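Local coordinates for protein glycoside Hydrolase Family 43_12 (Metagenome, PDB 7JVH) that probably hydrolyses beta-xylosidic or alpha-L-arabinofuranosidic bonds in plant polysaccharides, at residues V76-A81 against Y122-H127; P84-F89 against G101-R106. All blocks are in the same frame, centred on the assembly; numbering follows the deposited sequence.

Interactions 1 and 2 meet in the first blade of what is, from its five four-stranded sheets and family, a five-bladed beta-propeller, their centres about 9 Å apart. In sequence, interaction 2 is nested inside the loop that interaction 1 closes. Interaction 2 joins two strands of the first blade; interaction 1 joins that blade to strand 120-129 of the second. They touch directly: Ser79 OG probably accepts a hydrogen bond from Val86 N at 2.8 Å, and Val76 CG1 packs on Ile88 CB at 3.6 Å. A glycerol, probably from the crystallisation liquor, lies about 3 Å from the Ala123 side chain and may mark a pocket; the active site of family 43 propellers lies on the axis.

Interaction 1: V76-A81 against Y122-H127; sequences VNSSFA and YAPAIH
Pro124 packs its ring against the backbone of Asn77 and Ser78 where two blades of the probable five-bladed propeller meet: the loop leaving strand 72-76 runs nearly antiparallel, at 163°, to the start of strand 120-129. This is the tight part of the contact. The edge of the proline ring sits over the face of the peptide joining Asn77 to Ser78, with Pro124 CG 3.3 Å from Asn77 C and Pro124 CD equally near Ser78 N. Next to it, Val76 turns CG2 into the contact and meets Pro124 CB at 3.9 Å and Ile126 CB at 3.8 Å. The Val76 and Ile126 side chains cross at about a right angle. Because Ile126 holds CG1 anti to its own nitrogen (chi1 -167°), its extended chain brings CD1 up to Val76 CG1, 4.0 Å away. Ile88 of strand 85-91 also touches both residues, so the cluster extends to the next strand of the first blade.

The join is entirely one of packing between the two segments; its polar ends are bound elsewhere. Asn77 ND2 reaches Thr336 OG1 and Pro62 O, while Ser78 OG is hydrogen-bonded to Asp63 and only Ser78 CB leans on the Tyr122 carbonyl. Ala123, whose CB points away from 76-81, gives its backbone N to a bound glycerol.

Toward Tyr122, which is partly exposed, the fit is looser. Its ring and that of Phe80 lie obliquely, planes at 57° and centroids 5.6 Å apart, and Phe556 meets both rings from outside the two segments. Tyr122 OH is held by Ser118 O. The two rings touch along one bond each, CD1-CE1 of either ring, and approach nearest where Phe80 CE1 meets Tyr122 CD1 at 3.8 Å.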
loop_
_atom_site.group_PDB
_atom_site.type_symbol
_atom_site.label_atom_id
_atom_site.label_comp_id
_atom_site.label_asym_id
_atom_site.label_seq_id
_atom_site.Cartn_x
_atom_site.Cartn_y
_atom_site.Cartn_z
ATOM N N VAL A 76 -1.394 3.841 -9.241
ATOM C CA VAL A 76 -2.196 3.140 -8.244
ATOM C C VAL A 76 -1.422 1.996 -7.587
ATOM O O VAL A 76 -0.405 1.542 -8.121
ATOM C CB VAL A 76 -3.513 2.634 -8.842
ATOM C CG1 VAL A 76 -4.348 3.789 -9.374
ATOM C CG2 VAL A 76 -3.270 1.604 -9.938
ATOM N N ASN A 77 -1.929 1.553 -6.428
ATOM C CA ASN A 77 -1.284 0.583 -5.548
ATOM C C ASN A 77 -2.293 -0.416 -4.938
ATOM O O ASN A 77 -3.494 -0.133 -4.833
ATOM C CB ASN A 77 -0.579 1.329 -4.413
ATOM C CG ASN A 77 0.431 2.348 -4.917
ATOM O OD1 ASN A 77 0.156 3.557 -5.010
ATOM N ND2 ASN A 77 1.622 1.859 -5.242
ATOM N N SER A 78 -1.788 -1.587 -4.541
ATOM C CA SER A 78 -2.544 -2.561 -3.781
ATOM C C SER A 78 -2.751 -2.041 -2.360
ATOM O O SER A 78 -2.010 -1.181 -1.904
ATOM C CB SER A 78 -1.831 -3.917 -3.760
ATOM O OG SER A 78 -0.478 -3.802 -3.406
ATOM N N SER A 79 -3.781 -2.559 -1.675
ATOM C CA SER A 79 -4.182 -2.073 -0.362
ATOM C C SER A 79 -4.758 -3.108 0.596
ATOM O O SER A 79 -5.002 -2.803 1.770
ATOM C CB SER A 79 -5.172 -0.912 -0.515
ATOM O OG SER A 79 -6.233 -1.234 -1.390
ATOM N N PHE A 80 -5.026 -4.320 0.099
ATOM C CA PHE A 80 -5.412 -5.456 0.937
ATOM C C PHE A 80 -6.727 -5.158 1.695
ATOM O O PHE A 80 -7.730 -4.864 1.045
ATOM C CB PHE A 80 -4.172 -5.893 1.748
ATOM C CG PHE A 80 -3.001 -6.168 0.854
ATOM C CD1 PHE A 80 -2.864 -7.400 0.242
ATOM C CD2 PHE A 80 -2.105 -5.172 0.530
ATOM C CE1 PHE A 80 -1.826 -7.653 -0.629
ATOM C CE2 PHE A 80 -1.064 -5.433 -0.366
ATOM C CZ PHE A 80 -0.936 -6.672 -0.941
ATOM N N ALA A 81 -6.730 -5.194 3.028
ATOM C CA ALA A 81 -7.973 -5.003 3.801
ATOM C C ALA A 81 -8.337 -3.569 4.195
ATOM O O ALA A 81 -9.303 -3.343 4.926
ATOM C CB ALA A 81 -7.958 -5.899 5.036
ATOM N N TYR A 122 -5.277 -7.280 -4.154
ATOM C CA TYR A 122 -3.918 -7.616 -4.590
ATOM C C TYR A 122 -3.433 -6.611 -5.677
ATOM O O TYR A 122 -4.039 -5.550 -5.878
ATOM C CB TYR A 122 -3.865 -9.079 -5.057
ATOM C CG TYR A 122 -3.671 -10.073 -3.917
ATOM C CD1 TYR A 122 -4.214 -9.840 -2.639
ATOM C CD2 TYR A 122 -2.956 -11.249 -4.111
ATOM C CE1 TYR A 122 -4.037 -10.751 -1.603
ATOM C CE2 TYR A 122 -2.759 -12.144 -3.060
ATOM C CZ TYR A 122 -3.307 -11.889 -1.810
ATOM O OH TYR A 122 -3.089 -12.772 -0.787
ATOM N N ALA A 123 -2.318 -6.940 -6.338
ATOM C CA ALA A 123 -1.699 -6.071 -7.340
ATOM C C ALA A 123 -2.706 -5.426 -8.283
ATOM O O ALA A 123 -3.466 -6.113 -8.955
ATOM C CB ALA A 123 -0.670 -6.839 -8.141
ATOM N N PRO A 124 -2.776 -4.084 -8.331
ATOM C CA PRO A 124 -3.587 -3.382 -9.319
ATOM C C PRO A 124 -2.851 -3.191 -10.646
ATOM O O PRO A 124 -1.615 -3.141 -10.655
ATOM C CB PRO A 124 -3.799 -2.025 -8.649
ATOM C CG PRO A 124 -2.555 -1.799 -7.888
ATOM C CD PRO A 124 -2.117 -3.156 -7.393
ATOM N N ALA A 125 -3.610 -3.113 -11.744
ATOM C CA ALA A 125 -3.112 -2.650 -13.038
ATOM C C ALA A 125 -4.079 -1.627 -13.640
ATOM O O ALA A 125 -5.204 -1.967 -13.995
ATOM C CB ALA A 125 -2.896 -3.821 -13.982
ATOM N N ILE A 126 -3.644 -0.365 -13.719
ATOM C CA ILE A 126 -4.428 0.716 -14.331
ATOM C C ILE A 126 -3.997 0.891 -15.800
ATOM O O ILE A 126 -2.869 0.597 -16.152
ATOM C CB ILE A 126 -4.315 2.038 -13.519
ATOM C CG1 ILE A 126 -5.381 3.045 -13.975
ATOM C CG2 ILE A 126 -2.926 2.659 -13.630
ATOM C CD1 ILE A 126 -5.354 4.358 -13.226
ATOM N N HIS A 127 -4.925 1.330 -16.650
ATOM C CA HIS A 127 -4.702 1.429 -18.085
ATOM C C HIS A 127 -5.577 2.511 -18.662
ATOM O O HIS A 127 -6.655 2.766 -18.157
ATOM C CB HIS A 127 -5.067 0.116 -18.786
ATOM C CG HIS A 127 -4.249 -1.048 -18.339
ATOM N ND1 HIS A 127 -3.063 -1.375 -18.955
ATOM C CD2 HIS A 127 -4.455 -2.001 -17.391
ATOM C CE1 HIS A 127 -2.544 -2.445 -18.375
ATOM N NE2 HIS A 127 -3.379 -2.859 -17.440
#

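Interaction 2: P84-F89 against G101-R106; sequences PGVPIF and GNVLDR
The end of the beta hairpin remote from its turn, formed by strands 85-91 and 98-102 and their extensions, brings Gly85 opposite Leu104, Pro87 opposite Asn102 and Ile88 opposite Gly101. Gly85 and Leu104 are an antiparallel hydrogen-bonded pair: Gly85 N gives to Leu104 O at 2.9 Å, and Leu104 N returns a longer bond of 3.2 Å to Gly85 O. Both chains turn a corner here, at Val86 and Val103, yet the pairing persists, since Val103 N reaches Val86 O at 2.8 Å. Beyond the corner, Ile88 N points almost straight at Gly101 O, 3.0 Å away with 172° at the hydrogen, but arrives above the carbonyl plane. At the backbone angles of Gly101 any side chain would collide with the carbonyl oxygen of the preceding residue.

Asn102 occupies the side of the hairpin that Pro87 also faces. With CG anti to its carbonyl carbon (chi1 -62°), its amide lodges between two prolines: Asn102 CG lies 3.6 Å from Pro84 CG, and Asn102 OD1 rests 3.3 Å from Pro87 CA. Pro84, preceded by a cis peptide bond, also lays CB near the Leu104 carbonyl. Replacing Asn102 by an alanine would remove this amide and would probably open a gap between Pro84 and Pro87, with Pro84 CG losing its packing partner while the contact through CB remains.

The side chains of Val86, Ile88, Val103 and Leu104 form an apolar group away from that amide. Val103 CG2 abuts Ile88 CB at 3.8 Å, and Leu104 CD1 meets Val86 CG2. Ile121, Met150 and Val152 of the next sheet extend this packing, which joins the outer hairpin of one four-stranded blade to its neighbour, as in the five-bladed beta-propeller of family 43.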
loop_
_atom_site.group_PDB
_atom_site.type_symbol
_atom_site.label_atom_id
_atom_site.label_comp_id
_atom_site.label_asym_id
_atom_site.label_seq_id
_atom_site.Cartn_x
_atom_site.Cartn_y
_atom_site.Cartn_z
ATOM N N PRO A 84 -10.900 3.253 2.217
ATOM C CA PRO A 84 -11.024 2.777 0.837
ATOM C C PRO A 84 -9.750 2.134 0.332
ATOM O O PRO A 84 -8.700 2.307 0.942
ATOM C CB PRO A 84 -11.313 4.060 0.074
ATOM C CG PRO A 84 -10.661 5.122 0.897
ATOM C CD PRO A 84 -10.898 4.724 2.301
ATOM N N GLY A 85 -9.860 1.391 -0.776
ATOM C CA GLY A 85 -8.754 0.637 -1.340
ATOM C C GLY A 85 -8.264 1.241 -2.635
ATOM O O GLY A 85 -8.977 2.010 -3.268
ATOM N N VAL A 86 -7.032 0.880 -3.007
ATOM C CA VAL A 86 -6.361 1.318 -4.238
ATOM C C VAL A 86 -6.283 2.839 -4.320
ATOM O O VAL A 86 -7.099 3.472 -4.991
ATOM C CB VAL A 86 -7.034 0.724 -5.504
ATOM C CG1 VAL A 86 -6.236 1.055 -6.770
ATOM C CG2 VAL A 86 -7.218 -0.772 -5.336
ATOM N N PRO A 87 -5.288 3.475 -3.659
ATOM C CA PRO A 87 -5.146 4.928 -3.733
ATOM C C PRO A 87 -4.667 5.279 -5.128
ATOM O O PRO A 87 -3.918 4.489 -5.711
ATOM C CB PRO A 87 -4.084 5.230 -2.682
ATOM C CG PRO A 87 -3.296 3.968 -2.568
ATOM C CD PRO A 87 -4.237 2.829 -2.855
ATOM N N ILE A 88 -5.124 6.418 -5.658
ATOM C CA ILE A 88 -4.768 6.843 -7.004
ATOM C C ILE A 88 -4.154 8.253 -6.993
ATOM O O ILE A 88 -4.742 9.206 -6.460
ATOM C CB ILE A 88 -5.966 6.710 -7.970
ATOM C CG1 ILE A 88 -5.592 7.214 -9.371
ATOM C CG2 ILE A 88 -7.206 7.412 -7.420
ATOM C CD1 ILE A 88 -6.517 6.716 -10.462
ATOM N N PHE A 89 -2.945 8.359 -7.561
ATOM C CA PHE A 89 -2.172 9.598 -7.601
ATOM C C PHE A 89 -2.102 10.134 -9.021
ATOM O O PHE A 89 -2.008 9.364 -9.968
ATOM C CB PHE A 89 -0.771 9.354 -7.045
ATOM C CG PHE A 89 -0.761 8.837 -5.629
ATOM C CD1 PHE A 89 -0.793 7.472 -5.386
ATOM C CD2 PHE A 89 -0.736 9.709 -4.541
ATOM C CE1 PHE A 89 -0.782 6.975 -4.083
ATOM C CE2 PHE A 89 -0.743 9.226 -3.242
ATOM C CZ PHE A 89 -0.766 7.854 -3.014
ATOM N N GLY A 101 -7.809 10.460 -4.992
ATOM C CA GLY A 101 -8.763 9.661 -4.256
ATOM C C GLY A 101 -8.298 8.227 -4.093
ATOM O O GLY A 101 -7.096 7.943 -4.046
ATOM N N ASN A 102 -9.275 7.322 -3.987
ATOM C CA ASN A 102 -9.043 5.894 -3.922
ATOM C C ASN A 102 -10.066 5.257 -4.863
ATOM O O ASN A 102 -11.255 5.553 -4.763
ATOM C CB ASN A 102 -9.212 5.390 -2.483
ATOM C CG ASN A 102 -8.209 6.010 -1.515
ATOM O OD1 ASN A 102 -7.179 5.408 -1.214
ATOM N ND2 ASN A 102 -8.497 7.226 -1.031
ATOM N N VAL A 103 -9.600 4.407 -5.787
ATOM C CA VAL A 103 -10.437 3.905 -6.883
ATOM C C VAL A 103 -11.625 3.093 -6.373
ATOM O O VAL A 103 -12.746 3.255 -6.866
ATOM C CB VAL A 103 -9.624 3.108 -7.942
ATOM C CG1 VAL A 103 -10.535 2.492 -8.992
ATOM C CG2 VAL A 103 -8.583 4.007 -8.592
ATOM N N LEU A 104 -11.380 2.233 -5.378
ATOM C CA LEU A 104 -12.431 1.433 -4.752
ATOM C C LEU A 104 -12.830 2.091 -3.435
ATOM O O LEU A 104 -12.276 1.774 -2.378
ATOM C CB LEU A 104 -11.962 -0.017 -4.536
ATOM C CG LEU A 104 -11.376 -0.739 -5.763
ATOM C CD1 LEU A 104 -11.014 -2.171 -5.431
ATOM C CD2 LEU A 104 -12.323 -0.729 -6.948
ATOM N N ASP A 105 -13.797 3.016 -3.516
ATOM C CA ASP A 105 -14.249 3.807 -2.374
ATOM C C ASP A 105 -15.729 3.651 -1.989
ATOM O O ASP A 105 -16.205 4.313 -1.065
ATOM C CB ASP A 105 -13.911 5.291 -2.597
ATOM C CG ASP A 105 -14.546 5.874 -3.854
ATOM O OD1 ASP A 105 -15.202 5.134 -4.610
ATOM O OD2 ASP A 105 -14.398 7.089 -4.075
ATOM N N ARG A 106 -16.455 2.783 -2.699
ATOM C CA ARG A 106 -17.816 2.417 -2.329
ATOM C C ARG A 106 -17.827 0.969 -1.856
ATOM O O ARG A 106 -17.018 0.149 -2.306
ATOM C CB ARG A 106 -18.769 2.592 -3.509
ATOM C CG ARG A 106 -18.914 4.024 -3.984
ATOM C CD ARG A 106 -20.046 4.170 -4.986
ATOM N NE ARG A 106 -19.863 3.303 -6.155
ATOM C CZ ARG A 106 -19.033 3.547 -7.170
ATOM N NH1 ARG A 106 -18.290 4.644 -7.191
ATOM N NH2 ARG A 106 -18.949 2.686 -8.173
#